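Local coordinates for protein UDP-N-acetylglucosamine pyrophosphorylase (Entamoeba histolytica, PDB 3OC9) that probably catalyses the transfer of a uridylyl group from UTP to N-acetylglucosamine 1-phosphate, giving UDP-N-acetylglucosamine and diphosphate, at residues Q206-I211 / L318-S323; H260-G265 / I310-V315; I17-E22 / I199-L204; I233-Y238 / D314-A319; A37-A42 / K179-H184. One frame throughout, in Å; residues are numbered along the deposited sequence.

Contact 1 of 5, residues Q206-I211 / L318-S323; sequences QSEICI and LATKVS
E208 OE1 takes two backbone N-H groups at once, from T320 N at 2.9 Å and from K321 N at 3.0 Å, and both meet the oxygen nearly along its C-O axis. With CG turned anti to the carbonyl carbon (chi1 -71°) and the chain extended beyond it, the carboxylate is carried to the bend of 319-321. A return bond from E208 N to K321 O, 2.9 Å, closes the bridge between the two segments. The other oxygen, OE2, receives a water that also lies within hydrogen-bonding distance of T320 OG1. Past this clamp the segments become parallel strands: S323 N donates to I209 O and I211 N to S323 O (3.0 Å), both bonds fairly straight. S207 OG and S323 OG are hydrogen-bonded at 2.9 Å on the face that also carries C210. On the face of I209 and V322, I209 CD1 touches A319 CB at 3.6 Å, while I211 CD1 reaches V322 CG1. The bridge thus adds strand 322-326 to 209-215, whose C210 bonds on to G265 of strand 263-267. Helix 196-204 packs against C210 through M198 and M202, and F270 of helix 268-274 covers I209 and A319.

Contact 2 of 5, residues H260-G265 / I310-V315; sequences HISING and IFFFDV. Unlike the reference sequence in segment 310-315: I310 (reference Met).
H260, F312 and F313 form an aromatic cluster where a strand corner, turning at S262, meets the 3-10 segment that begins at F312. Among the ring contacts, H260 and F312 approach from opposite directions and meet rim to rim: H260 CE1 is 3.8 Å from F312 CZ, the centroids are 5.9 Å apart and the planes are inclined by 61°. F313 completes the group obliquely, its CD1 being 4.2 Å from H260 CE1. Within the 3-10 segment that same CD1 also lies over the centre of the F312 ring, so the consecutive phenylalanines pack on each other as well as on the histidine. Polar groups border the F312 ring as well. S262 OG sits at its edge, near the plane, 3.8 Å from F312 CZ, whereas N264 ND2 comes in obliquely, 3.5 Å from F312 CE1. Further out, H157 makes an edge-to-face pair with F312 and accepts a bond from its backbone N, and F161 of helix 160-166 also touches F312. Hydrogen bonding on the strand side should restrain the rotation of the histidine ring: N264 ND2 donates to H260 NE2 at 3.3 Å, nearly straight at 169°, with ND2 only 9° out of the imidazole plane.

Contact 3 of 5, residues I17-E22 / I199-L204; sequences IPVTKE and IGYMDL
Y201, on helix 196-204, reaches out to the extended segment 17-20 that leads into helix 21-32, so the contact joins a helix flank to the N-terminal approach of another helix. Its CG lies anti to the backbone N (chi1 -162°), a setting that sends the phenol out from the helix and across to I17. There Y201 OH donates to I17 O over 2.8 Å, in the carbonyl plane and on a lone pair of that oxygen. The I17 and P18 carbonyl oxygens both lie at the ring edge, near its plane, P18 O being 4.0 Å from Y201 CE1. I17 itself crosses the tyrosine obliquely, with I17 CB 3.7 Å from Y201 OH. The V19 side chain crosses that of Y201 at about a right angle, and its CG2 approaches the ring obliquely: CG1 is the methyl anti to the backbone N (chi1 -178°), which leaves V19 CG2 to make the touch, 4.0 Å from Y201 CD1. H23, in the first turn of helix 21-32, adds an edge-to-face pair with the same ring, and T20 occupies the N-cap position of that helix. One helical turn beyond Y201 the packing is thinner and nearer the surface, where both partners are exposed. E22 lays its carboxylate obliquely against the leucine, and the closest approach there is E22 CD to L204 CD1, 4.1 Å.

Contact 4 of 5, residues I233-Y238 / D314-A319; sequences IKVVEY and DVFPLA
The K234 side chain crosses the ring of P317 at about a right angle, its CG 3.7 Å from P317 CG, beside the tightest part of the contact. That part is the backbone of I233 against the 3-10 turn: I233 O lies 3.4 Å from both F316 C and P317 CD. On the buried side V235 CG2 sits 3.9 Å from both CD2 and CE2 of F316. This is the methyl beside the backbone N, CG1 being the one anti to it (chi1 172°), and it approaches the ring obliquely. The same phenylalanine packs on I209 and I211 of strand 209-215, which puts it between the two-stranded sheet and the main one. Toward either end the direct contacts give way to water. One molecule accepts from I233 N and donates to F316 O and A319 O, 2.8 Å each; another donates to V235 O and to D314 OD1, 2.9 Å from the latter. The lysine amino group runs on to a salt bridge with E229 of the paired strand. Although I233 O is 3.2 Å from P317 N, a proline nitrogen has no hydrogen to give. Polar linkage between these two segments therefore passes through water, while the direct contact is van der Waals packing, including the I233 carbonyl against the proline.

Contact 5 of 5, residues A37-A42 / K179-H184; sequences ALITPA and KYSVAH. Unlike the reference sequence in segment 37-42: P41 (reference Leu).
H184 holds its CG between the backbone N and the carbonyl carbon (chi1 70°), and T40 points the same way beside it with OG1 in the equivalent position. This leaves the threonine methyl, T40 CG2, over one face of the imidazole, 3.8 Å from the H184 ring centroid and 16° off its normal, a CH-pi contact. L38 CD1 approaches the same ring obliquely, 3.8 Å from H184 CD2. The strands beneath are parallel neighbours, 24° apart in direction, with a regular ladder: V182 N to A37 O, I39 N to V182 O at 2.9 Å, and H184 N to I39 O at 3.2 Å. On the face of A37, I39, S181 and A183, I39 CD1 touches S181 CB and I39 CB lies 4.1 Å from A183 CB. Strand 36-41 is bonded on its other edge to 95-100, as in the Rossmann-like central sheet of GT-A nucleotidyltransferases. With H184 NE2 bonded to D193 and T40 OG1 to W96, the CH-pi pair is held by polar partners on both sides, which should limit rotation of either group.

In the fold
From the N terminus, residues 17-22 open contact 3, which closes at helix 196-204. Contact 5 is nested inside that loop, its strands 36-41 and 180-184 following helix 21-32 and preceding helix 196-204 respectively. After contact 3 closes, strand 209-215 begins contact 1, whose partner is strand 322-326 at the far end. Within this second loop lies contact 2, and contact 4 begins there too, starting on strand 232-236; it ends on the same stretch as contact 2, sharing D314 and V315 with it and L318 and A319 with contact 1. Strand 263-267 lies between 180-184 and 209-215, so contacts 5, 2 and 1 reach one sheet; contact 3 flanks it, and contact 4 adds the two-stranded sheet.

Contact 1 of 5, residues Q206-I211 / L318-S323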
# COMPACT_ATOMS: atom_id res chain seq x y z
N GLN A 206 20.84 -7.67 -2.65
CA GLN A 206 20.42 -8.36 -3.89
C GLN A 206 19.13 -9.23 -3.73
O GLN A 206 19.08 -10.38 -4.18
CB GLN A 206 21.59 -9.13 -4.50
CG GLN A 206 22.71 -8.18 -5.04
CD GLN A 206 22.35 -7.54 -6.38
OE1 GLN A 206 22.34 -8.21 -7.42
NE2 GLN A 206 22.03 -6.24 -6.35
N SER A 207 18.11 -8.65 -3.10
CA SER A 207 16.83 -9.36 -2.81
C SER A 207 15.94 -9.47 -4.05
O SER A 207 15.92 -8.54 -4.87
CB SER A 207 16.02 -8.58 -1.75
OG SER A 207 16.75 -8.38 -0.53
N GLU A 208 15.19 -10.59 -4.17
CA GLU A 208 13.99 -10.69 -5.07
C GLU A 208 12.74 -10.00 -4.50
O GLU A 208 11.98 -9.33 -5.22
CB GLU A 208 13.66 -12.17 -5.35
CG GLU A 208 14.70 -12.86 -6.27
CD GLU A 208 14.53 -14.38 -6.29
OE1 GLU A 208 14.51 -14.98 -5.20
OE2 GLU A 208 14.45 -14.97 -7.38
N ILE A 209 12.50 -10.20 -3.20
CA ILE A 209 11.40 -9.55 -2.46
C ILE A 209 11.95 -8.93 -1.16
O ILE A 209 12.74 -9.59 -0.44
CB ILE A 209 10.23 -10.54 -2.07
CG1 ILE A 209 9.87 -11.48 -3.24
CG2 ILE A 209 8.96 -9.73 -1.59
CD1 ILE A 209 8.84 -12.59 -2.86
N CYS A 210 11.54 -7.68 -0.87
CA CYS A 210 11.78 -7.05 0.44
C CYS A 210 10.39 -6.79 1.10
O CYS A 210 9.58 -5.98 0.57
CB CYS A 210 12.60 -5.75 0.29
SG CYS A 210 12.98 -4.85 1.88
N ILE A 211 10.13 -7.44 2.24
CA ILE A 211 8.80 -7.40 2.92
C ILE A 211 8.84 -6.50 4.17
O ILE A 211 9.56 -6.83 5.13
CB ILE A 211 8.34 -8.84 3.38
CG1 ILE A 211 8.40 -9.84 2.22
CG2 ILE A 211 6.90 -8.80 3.98
CD1 ILE A 211 8.21 -11.38 2.65
N LEU A 318 7.85 -18.77 -3.91
CA LEU A 318 8.61 -18.88 -5.17
C LEU A 318 10.03 -18.30 -5.07
O LEU A 318 10.97 -18.76 -5.74
CB LEU A 318 7.82 -18.23 -6.33
CG LEU A 318 8.40 -18.24 -7.76
CD1 LEU A 318 8.55 -19.66 -8.31
CD2 LEU A 318 7.54 -17.41 -8.70
N ALA A 319 10.20 -17.28 -4.23
CA ALA A 319 11.51 -16.60 -4.06
C ALA A 319 12.56 -17.39 -3.25
O ALA A 319 12.20 -18.07 -2.29
CB ALA A 319 11.30 -15.22 -3.44
N THR A 320 13.85 -17.26 -3.62
CA THR A 320 14.97 -17.81 -2.79
C THR A 320 15.79 -16.73 -2.04
O THR A 320 16.59 -17.06 -1.14
CB THR A 320 15.99 -18.70 -3.58
OG1 THR A 320 16.63 -17.93 -4.60
CG2 THR A 320 15.31 -19.93 -4.21
N LYS A 321 15.62 -15.46 -2.41
CA LYS A 321 16.35 -14.36 -1.75
C LYS A 321 15.34 -13.32 -1.24
O LYS A 321 14.80 -12.53 -2.03
CB LYS A 321 17.34 -13.70 -2.70
CG LYS A 321 18.42 -14.68 -3.23
CD LYS A 321 19.36 -14.00 -4.23
CE LYS A 321 20.43 -13.13 -3.57
NZ LYS A 321 21.00 -13.72 -2.33
N VAL A 322 15.08 -13.35 0.07
CA VAL A 322 14.04 -12.47 0.69
C VAL A 322 14.62 -11.75 1.91
O VAL A 322 15.24 -12.39 2.78
CB VAL A 322 12.80 -13.31 1.16
CG1 VAL A 322 11.75 -12.43 1.89
CG2 VAL A 322 12.15 -14.08 -0.02
N SER A 323 14.45 -10.42 1.98
CA SER A 323 14.83 -9.66 3.18
C SER A 323 13.58 -9.14 3.93
O SER A 323 12.53 -8.88 3.29
CB SER A 323 15.82 -8.53 2.80
OG SER A 323 15.27 -7.61 1.86
O HOH W 1 15.03 -17.58 -7.26

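Contact 2 of 5, residues H260-G265 / I310-V315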
# COMPACT_ATOMS: atom_id res chain seq x y z
N HIS A 260 2.57 -8.97 8.63
CA HIS A 260 2.61 -8.53 7.20
C HIS A 260 1.67 -7.36 6.94
O HIS A 260 0.46 -7.48 7.15
CB HIS A 260 2.24 -9.73 6.27
CG HIS A 260 2.06 -9.35 4.82
ND1 HIS A 260 0.84 -9.47 4.17
CD2 HIS A 260 2.93 -8.86 3.90
CE1 HIS A 260 0.98 -9.05 2.92
NE2 HIS A 260 2.24 -8.68 2.72
N ILE A 261 2.19 -6.21 6.49
CA ILE A 261 1.33 -5.01 6.35
C ILE A 261 1.17 -4.48 4.90
O ILE A 261 0.69 -3.35 4.69
CB ILE A 261 1.72 -3.83 7.32
CG1 ILE A 261 3.21 -3.64 7.38
CG2 ILE A 261 1.07 -4.02 8.75
CD1 ILE A 261 3.75 -2.95 6.16
N SER A 262 1.54 -5.31 3.92
CA SER A 262 1.30 -5.02 2.48
C SER A 262 2.02 -3.76 1.92
O SER A 262 1.42 -2.95 1.21
CB SER A 262 -0.21 -4.93 2.11
OG SER A 262 -0.90 -6.16 2.34
N ILE A 263 3.31 -3.62 2.25
CA ILE A 263 4.21 -2.68 1.54
C ILE A 263 5.44 -3.53 1.13
O ILE A 263 6.30 -3.82 1.98
CB ILE A 263 4.63 -1.43 2.41
CG1 ILE A 263 3.41 -0.70 3.00
CG2 ILE A 263 5.52 -0.43 1.56
CD1 ILE A 263 3.75 0.30 4.15
N ASN A 264 5.50 -3.94 -0.15
CA ASN A 264 6.48 -4.97 -0.63
C ASN A 264 7.25 -4.50 -1.87
O ASN A 264 6.64 -3.96 -2.80
CB ASN A 264 5.75 -6.32 -0.94
CG ASN A 264 5.05 -6.91 0.32
OD1 ASN A 264 5.71 -7.22 1.30
ND2 ASN A 264 3.71 -7.05 0.27
N GLY A 265 8.58 -4.68 -1.85
CA GLY A 265 9.43 -4.37 -3.02
C GLY A 265 9.82 -5.62 -3.82
O GLY A 265 10.11 -6.66 -3.23
N ILE A 310 -7.71 -15.02 -6.21
CA ILE A 310 -6.30 -15.40 -5.98
C ILE A 310 -5.62 -14.26 -5.20
O ILE A 310 -5.99 -13.08 -5.35
CB ILE A 310 -5.53 -15.75 -7.32
CG1 ILE A 310 -5.77 -14.67 -8.39
CG2 ILE A 310 -5.94 -17.18 -7.86
CD1 ILE A 310 -4.95 -14.82 -9.70
N PHE A 311 -4.64 -14.61 -4.34
CA PHE A 311 -4.03 -13.68 -3.34
C PHE A 311 -2.53 -13.42 -3.66
O PHE A 311 -1.78 -14.37 -3.90
CB PHE A 311 -4.12 -14.27 -1.91
CG PHE A 311 -5.53 -14.34 -1.32
CD1 PHE A 311 -6.62 -13.69 -1.91
CD2 PHE A 311 -5.73 -15.03 -0.12
CE1 PHE A 311 -7.90 -13.75 -1.32
CE2 PHE A 311 -7.00 -15.08 0.48
CZ PHE A 311 -8.08 -14.44 -0.13
N PHE A 312 -2.08 -12.16 -3.69
CA PHE A 312 -0.72 -11.87 -4.15
C PHE A 312 0.35 -12.52 -3.27
O PHE A 312 1.38 -12.95 -3.78
CB PHE A 312 -0.46 -10.35 -4.36
CG PHE A 312 -0.21 -9.58 -3.09
CD1 PHE A 312 1.01 -9.69 -2.41
CD2 PHE A 312 -1.21 -8.75 -2.57
CE1 PHE A 312 1.23 -8.99 -1.20
CE2 PHE A 312 -1.00 -8.05 -1.37
CZ PHE A 312 0.22 -8.17 -0.68
N PHE A 313 0.08 -12.62 -1.97
CA PHE A 313 1.10 -13.15 -1.02
C PHE A 313 1.35 -14.65 -1.14
O PHE A 313 2.36 -15.17 -0.61
CB PHE A 313 0.85 -12.68 0.44
CG PHE A 313 -0.56 -12.88 0.94
CD1 PHE A 313 -1.47 -11.82 0.95
CD2 PHE A 313 -0.98 -14.14 1.40
CE1 PHE A 313 -2.79 -12.00 1.40
CE2 PHE A 313 -2.31 -14.33 1.86
CZ PHE A 313 -3.21 -13.26 1.86
N ASP A 314 0.48 -15.38 -1.86
CA ASP A 314 0.79 -16.78 -2.16
C ASP A 314 1.97 -16.96 -3.13
O ASP A 314 2.41 -18.09 -3.35
CB ASP A 314 -0.46 -17.55 -2.68
CG ASP A 314 -1.49 -17.83 -1.57
OD1 ASP A 314 -1.10 -18.08 -0.40
OD2 ASP A 314 -2.72 -17.82 -1.87
N VAL A 315 2.49 -15.85 -3.68
CA VAL A 315 3.70 -15.88 -4.54
C VAL A 315 5.02 -15.91 -3.73
O VAL A 315 6.06 -16.31 -4.27
CB VAL A 315 3.72 -14.74 -5.61
CG1 VAL A 315 4.37 -13.45 -5.09
CG2 VAL A 315 4.43 -15.23 -6.89

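Contact 3 of 5, residues I17-E22 / I199-L204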
# COMPACT_ATOMS: atom_id res chain seq x y z
N ILE A 17 21.43 -6.46 10.53
CA ILE A 17 21.96 -5.67 9.42
C ILE A 17 21.16 -4.34 9.39
O ILE A 17 20.05 -4.27 8.84
CB ILE A 17 21.89 -6.41 8.05
CG1 ILE A 17 22.59 -7.77 8.11
CG2 ILE A 17 22.53 -5.55 6.93
CD1 ILE A 17 22.40 -8.64 6.86
N PRO A 18 21.71 -3.29 10.01
CA PRO A 18 20.94 -2.07 10.20
C PRO A 18 20.73 -1.28 8.89
O PRO A 18 21.54 -1.41 7.96
CB PRO A 18 21.81 -1.25 11.16
CG PRO A 18 23.19 -1.69 10.84
CD PRO A 18 23.08 -3.17 10.56
N VAL A 19 19.63 -0.52 8.83
CA VAL A 19 19.40 0.47 7.76
C VAL A 19 20.24 1.71 8.06
O VAL A 19 20.07 2.34 9.12
CB VAL A 19 17.90 0.86 7.66
CG1 VAL A 19 17.67 1.86 6.50
CG2 VAL A 19 17.02 -0.39 7.47
N THR A 20 21.13 2.05 7.13
CA THR A 20 22.12 3.14 7.35
C THR A 20 21.93 4.29 6.36
O THR A 20 21.20 4.16 5.37
CB THR A 20 23.56 2.63 7.14
OG1 THR A 20 23.77 2.32 5.75
CG2 THR A 20 23.86 1.37 8.00
N LYS A 21 22.62 5.41 6.59
CA LYS A 21 22.62 6.51 5.59
C LYS A 21 23.18 6.10 4.21
O LYS A 21 22.72 6.63 3.19
CB LYS A 21 23.29 7.80 6.12
CG LYS A 21 22.41 8.60 7.12
CD LYS A 21 21.10 9.10 6.48
CE LYS A 21 20.15 9.74 7.50
NZ LYS A 21 18.92 10.30 6.86
N GLU A 22 24.14 5.16 4.17
CA GLU A 22 24.63 4.61 2.89
C GLU A 22 23.46 4.04 2.04
O GLU A 22 23.39 4.29 0.82
CB GLU A 22 25.74 3.56 3.11
CG GLU A 22 26.24 2.85 1.82
CD GLU A 22 27.13 1.61 2.05
OE1 GLU A 22 27.08 0.98 3.14
OE2 GLU A 22 27.88 1.23 1.11
N ILE A 199 14.76 0.96 -1.10
CA ILE A 199 15.39 0.68 -2.43
C ILE A 199 16.90 0.38 -2.25
O ILE A 199 17.42 -0.60 -2.82
CB ILE A 199 15.16 1.87 -3.43
CG1 ILE A 199 13.67 2.11 -3.69
CG2 ILE A 199 16.01 1.72 -4.75
CD1 ILE A 199 12.90 0.97 -4.34
N GLY A 200 17.58 1.19 -1.45
CA GLY A 200 19.01 0.96 -1.17
C GLY A 200 19.31 -0.34 -0.42
O GLY A 200 20.28 -1.06 -0.73
N TYR A 201 18.45 -0.67 0.54
CA TYR A 201 18.56 -1.93 1.32
C TYR A 201 18.41 -3.18 0.41
O TYR A 201 19.26 -4.10 0.43
CB TYR A 201 17.55 -1.92 2.49
CG TYR A 201 17.81 -2.90 3.63
CD1 TYR A 201 18.74 -2.61 4.63
CD2 TYR A 201 17.09 -4.11 3.74
CE1 TYR A 201 18.98 -3.49 5.71
CE2 TYR A 201 17.32 -5.01 4.83
CZ TYR A 201 18.26 -4.69 5.80
OH TYR A 201 18.52 -5.57 6.87
N MET A 202 17.36 -3.21 -0.42
CA MET A 202 17.18 -4.36 -1.31
C MET A 202 18.27 -4.48 -2.41
O MET A 202 18.61 -5.59 -2.83
CB MET A 202 15.71 -4.52 -1.79
CG MET A 202 15.22 -3.56 -2.86
SD MET A 202 13.45 -3.90 -3.27
CE MET A 202 13.48 -5.62 -3.81
N ASP A 203 18.86 -3.35 -2.82
CA ASP A 203 19.92 -3.44 -3.85
C ASP A 203 21.22 -4.00 -3.29
O ASP A 203 21.81 -4.90 -3.91
CB ASP A 203 20.17 -2.11 -4.57
CG ASP A 203 21.15 -2.25 -5.76
OD1 ASP A 203 20.84 -2.97 -6.75
OD2 ASP A 203 22.23 -1.64 -5.70
N LEU A 204 21.63 -3.54 -2.12
CA LEU A 204 22.90 -3.99 -1.54
C LEU A 204 22.86 -5.46 -1.04
O LEU A 204 23.90 -6.17 -1.07
CB LEU A 204 23.45 -2.98 -0.51
CG LEU A 204 23.70 -1.53 -1.04
CD1 LEU A 204 24.27 -0.60 0.04
CD2 LEU A 204 24.59 -1.47 -2.29

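Contact 4 of 5, residues I233-Y238 / D314-A319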
# COMPACT_ATOMS: atom_id res chain seq x y z
N ILE A 233 9.60 -18.67 2.44
CA ILE A 233 8.71 -17.79 3.26
C ILE A 233 7.24 -17.82 2.80
O ILE A 233 6.98 -17.79 1.59
CB ILE A 233 9.23 -16.30 3.23
CG1 ILE A 233 10.66 -16.20 3.76
CG2 ILE A 233 8.26 -15.35 3.97
CD1 ILE A 233 10.82 -16.58 5.26
N LYS A 234 6.31 -17.90 3.76
CA LYS A 234 4.85 -17.90 3.54
C LYS A 234 4.12 -16.99 4.54
O LYS A 234 4.65 -16.70 5.63
CB LYS A 234 4.26 -19.34 3.63
CG LYS A 234 4.68 -20.30 2.50
CD LYS A 234 4.20 -21.77 2.75
CE LYS A 234 4.86 -22.75 1.74
NZ LYS A 234 4.17 -24.11 1.65
N VAL A 235 2.91 -16.53 4.17
CA VAL A 235 1.98 -15.86 5.11
C VAL A 235 0.92 -16.83 5.64
O VAL A 235 0.30 -17.57 4.83
CB VAL A 235 1.26 -14.62 4.46
CG1 VAL A 235 0.17 -14.05 5.37
CG2 VAL A 235 2.29 -13.52 4.09
N VAL A 236 0.72 -16.83 6.96
CA VAL A 236 -0.46 -17.47 7.59
C VAL A 236 -1.47 -16.38 8.01
O VAL A 236 -1.14 -15.52 8.82
CB VAL A 236 -0.05 -18.38 8.79
CG1 VAL A 236 -1.28 -18.92 9.57
CG2 VAL A 236 0.82 -19.56 8.32
N GLU A 237 -2.68 -16.40 7.44
CA GLU A 237 -3.72 -15.39 7.76
C GLU A 237 -4.24 -15.54 9.19
O GLU A 237 -4.18 -16.64 9.77
CB GLU A 237 -4.89 -15.45 6.76
CG GLU A 237 -4.50 -15.24 5.29
CD GLU A 237 -5.71 -15.21 4.36
OE1 GLU A 237 -5.98 -16.22 3.68
OE2 GLU A 237 -6.40 -14.17 4.32
N TYR A 238 -4.78 -14.45 9.75
CA TYR A 238 -5.17 -14.41 11.16
C TYR A 238 -6.17 -15.52 11.49
O TYR A 238 -6.10 -16.13 12.57
CB TYR A 238 -5.76 -13.04 11.53
CG TYR A 238 -6.34 -12.99 12.92
CD1 TYR A 238 -5.52 -12.81 14.03
CD2 TYR A 238 -7.71 -13.16 13.13
CE1 TYR A 238 -6.05 -12.79 15.32
CE2 TYR A 238 -8.25 -13.14 14.41
CZ TYR A 238 -7.42 -12.95 15.50
OH TYR A 238 -7.95 -12.92 16.77
N ASP A 314 0.48 -15.38 -1.86
CA ASP A 314 0.79 -16.78 -2.16
C ASP A 314 1.97 -16.96 -3.13
O ASP A 314 2.41 -18.09 -3.35
CB ASP A 314 -0.46 -17.55 -2.68
CG ASP A 314 -1.49 -17.83 -1.57
OD1 ASP A 314 -1.10 -18.08 -0.40
OD2 ASP A 314 -2.72 -17.82 -1.87
N VAL A 315 2.49 -15.85 -3.68
CA VAL A 315 3.70 -15.88 -4.54
C VAL A 315 5.02 -15.91 -3.73
O VAL A 315 6.06 -16.31 -4.27
CB VAL A 315 3.72 -14.74 -5.61
CG1 VAL A 315 4.37 -13.45 -5.09
CG2 VAL A 315 4.43 -15.23 -6.89
N PHE A 316 4.96 -15.55 -2.44
CA PHE A 316 6.19 -15.46 -1.61
C PHE A 316 7.11 -16.71 -1.61
O PHE A 316 8.34 -16.56 -1.66
CB PHE A 316 5.90 -14.99 -0.15
CG PHE A 316 5.40 -13.54 0.01
CD1 PHE A 316 5.26 -12.64 -1.06
CD2 PHE A 316 5.06 -13.09 1.31
CE1 PHE A 316 4.78 -11.30 -0.84
CE2 PHE A 316 4.57 -11.75 1.54
CZ PHE A 316 4.45 -10.86 0.47
N PRO A 317 6.53 -17.95 -1.55
CA PRO A 317 7.44 -19.14 -1.50
C PRO A 317 8.20 -19.46 -2.81
O PRO A 317 9.12 -20.31 -2.82
CB PRO A 317 6.52 -20.30 -1.07
CG PRO A 317 5.11 -19.80 -1.18
CD PRO A 317 5.12 -18.29 -1.24
N LEU A 318 7.85 -18.77 -3.91
CA LEU A 318 8.61 -18.88 -5.17
C LEU A 318 10.03 -18.30 -5.07
O LEU A 318 10.97 -18.76 -5.74
CB LEU A 318 7.82 -18.23 -6.33
CG LEU A 318 8.40 -18.24 -7.76
CD1 LEU A 318 8.55 -19.66 -8.31
CD2 LEU A 318 7.54 -17.41 -8.70
N ALA A 319 10.20 -17.28 -4.23
CA ALA A 319 11.51 -16.60 -4.06
C ALA A 319 12.56 -17.39 -3.25
O ALA A 319 12.20 -18.07 -2.29
CB ALA A 319 11.30 -15.22 -3.44
O HOH W 2 10.46 -17.49 -0.11
O HOH W 3 -1.37 -17.31 2.34

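Contact 5 of 5, residues A37-A42 / K179-H184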
# COMPACT_ATOMS: atom_id res chain seq x y z
N ALA A 37 9.97 2.31 -9.74
CA ALA A 37 8.53 2.53 -10.04
C ALA A 37 7.62 2.29 -8.83
O ALA A 37 8.03 1.59 -7.87
CB ALA A 37 8.07 1.59 -11.22
N LEU A 38 6.40 2.85 -8.88
CA LEU A 38 5.33 2.61 -7.88
C LEU A 38 4.18 1.78 -8.50
O LEU A 38 3.82 2.02 -9.66
CB LEU A 38 4.75 3.96 -7.36
CG LEU A 38 3.70 3.88 -6.25
CD1 LEU A 38 4.33 3.36 -4.92
CD2 LEU A 38 2.95 5.22 -5.94
N ILE A 39 3.63 0.81 -7.74
CA ILE A 39 2.46 0.01 -8.18
C ILE A 39 1.35 0.10 -7.12
O ILE A 39 1.61 -0.24 -5.96
CB ILE A 39 2.82 -1.51 -8.40
CG1 ILE A 39 3.90 -1.68 -9.50
CG2 ILE A 39 1.51 -2.30 -8.76
CD1 ILE A 39 4.51 -3.13 -9.60
N THR A 40 0.15 0.57 -7.49
CA THR A 40 -0.99 0.57 -6.52
C THR A 40 -2.34 0.17 -7.15
O THR A 40 -2.52 0.27 -8.36
CB THR A 40 -1.19 1.95 -5.81
OG1 THR A 40 -1.51 2.93 -6.78
CG2 THR A 40 0.07 2.42 -5.00
N PRO A 41 -3.31 -0.29 -6.32
CA PRO A 41 -4.70 -0.38 -6.85
C PRO A 41 -5.49 0.93 -6.70
O PRO A 41 -5.21 1.74 -5.80
CB PRO A 41 -5.32 -1.47 -5.98
CG PRO A 41 -4.54 -1.41 -4.64
CD PRO A 41 -3.23 -0.66 -4.89
N ALA A 42 -6.48 1.16 -7.58
CA ALA A 42 -7.33 2.35 -7.45
C ALA A 42 -8.28 2.21 -6.25
O ALA A 42 -8.76 3.23 -5.68
CB ALA A 42 -8.12 2.57 -8.73
N LYS A 179 14.32 -1.42 -12.51
CA LYS A 179 14.87 -2.60 -11.82
C LYS A 179 14.11 -3.00 -10.54
O LYS A 179 14.10 -4.18 -10.17
CB LYS A 179 16.36 -2.41 -11.48
CG LYS A 179 17.31 -2.16 -12.67
CD LYS A 179 17.46 -3.42 -13.54
CE LYS A 179 18.50 -3.24 -14.64
NZ LYS A 179 18.96 -4.59 -15.11
N TYR A 180 13.53 -2.01 -9.84
CA TYR A 180 12.82 -2.25 -8.55
C TYR A 180 11.48 -1.50 -8.48
O TYR A 180 11.43 -0.33 -8.84
CB TYR A 180 13.71 -1.80 -7.37
CG TYR A 180 15.02 -2.54 -7.22
CD1 TYR A 180 15.04 -3.88 -6.80
CD2 TYR A 180 16.25 -1.92 -7.51
CE1 TYR A 180 16.27 -4.58 -6.66
CE2 TYR A 180 17.49 -2.63 -7.38
CZ TYR A 180 17.47 -3.95 -6.95
OH TYR A 180 18.64 -4.68 -6.80
N SER A 181 10.41 -2.17 -8.01
CA SER A 181 9.06 -1.56 -7.88
C SER A 181 8.52 -1.77 -6.45
O SER A 181 8.68 -2.86 -5.88
CB SER A 181 8.07 -2.16 -8.91
OG SER A 181 8.48 -1.98 -10.28
N VAL A 182 7.91 -0.74 -5.86
CA VAL A 182 7.20 -0.89 -4.56
C VAL A 182 5.69 -0.97 -4.77
O VAL A 182 5.08 -0.03 -5.36
CB VAL A 182 7.53 0.28 -3.56
CG1 VAL A 182 6.80 0.09 -2.24
CG2 VAL A 182 9.03 0.40 -3.33
N ALA A 183 5.08 -2.08 -4.33
CA ALA A 183 3.62 -2.30 -4.41
C ALA A 183 2.94 -2.16 -3.04
O ALA A 183 3.33 -2.84 -2.08
CB ALA A 183 3.32 -3.71 -5.01
N HIS A 184 1.94 -1.29 -2.93
CA HIS A 184 1.22 -1.17 -1.64
C HIS A 184 -0.30 -0.95 -1.75
O HIS A 184 -0.78 -0.71 -2.83
CB HIS A 184 1.87 -0.10 -0.76
CG HIS A 184 1.70 1.31 -1.23
ND1 HIS A 184 0.53 2.02 -1.05
CD2 HIS A 184 2.59 2.19 -1.74
CE1 HIS A 184 0.69 3.26 -1.48
NE2 HIS A 184 1.94 3.39 -1.89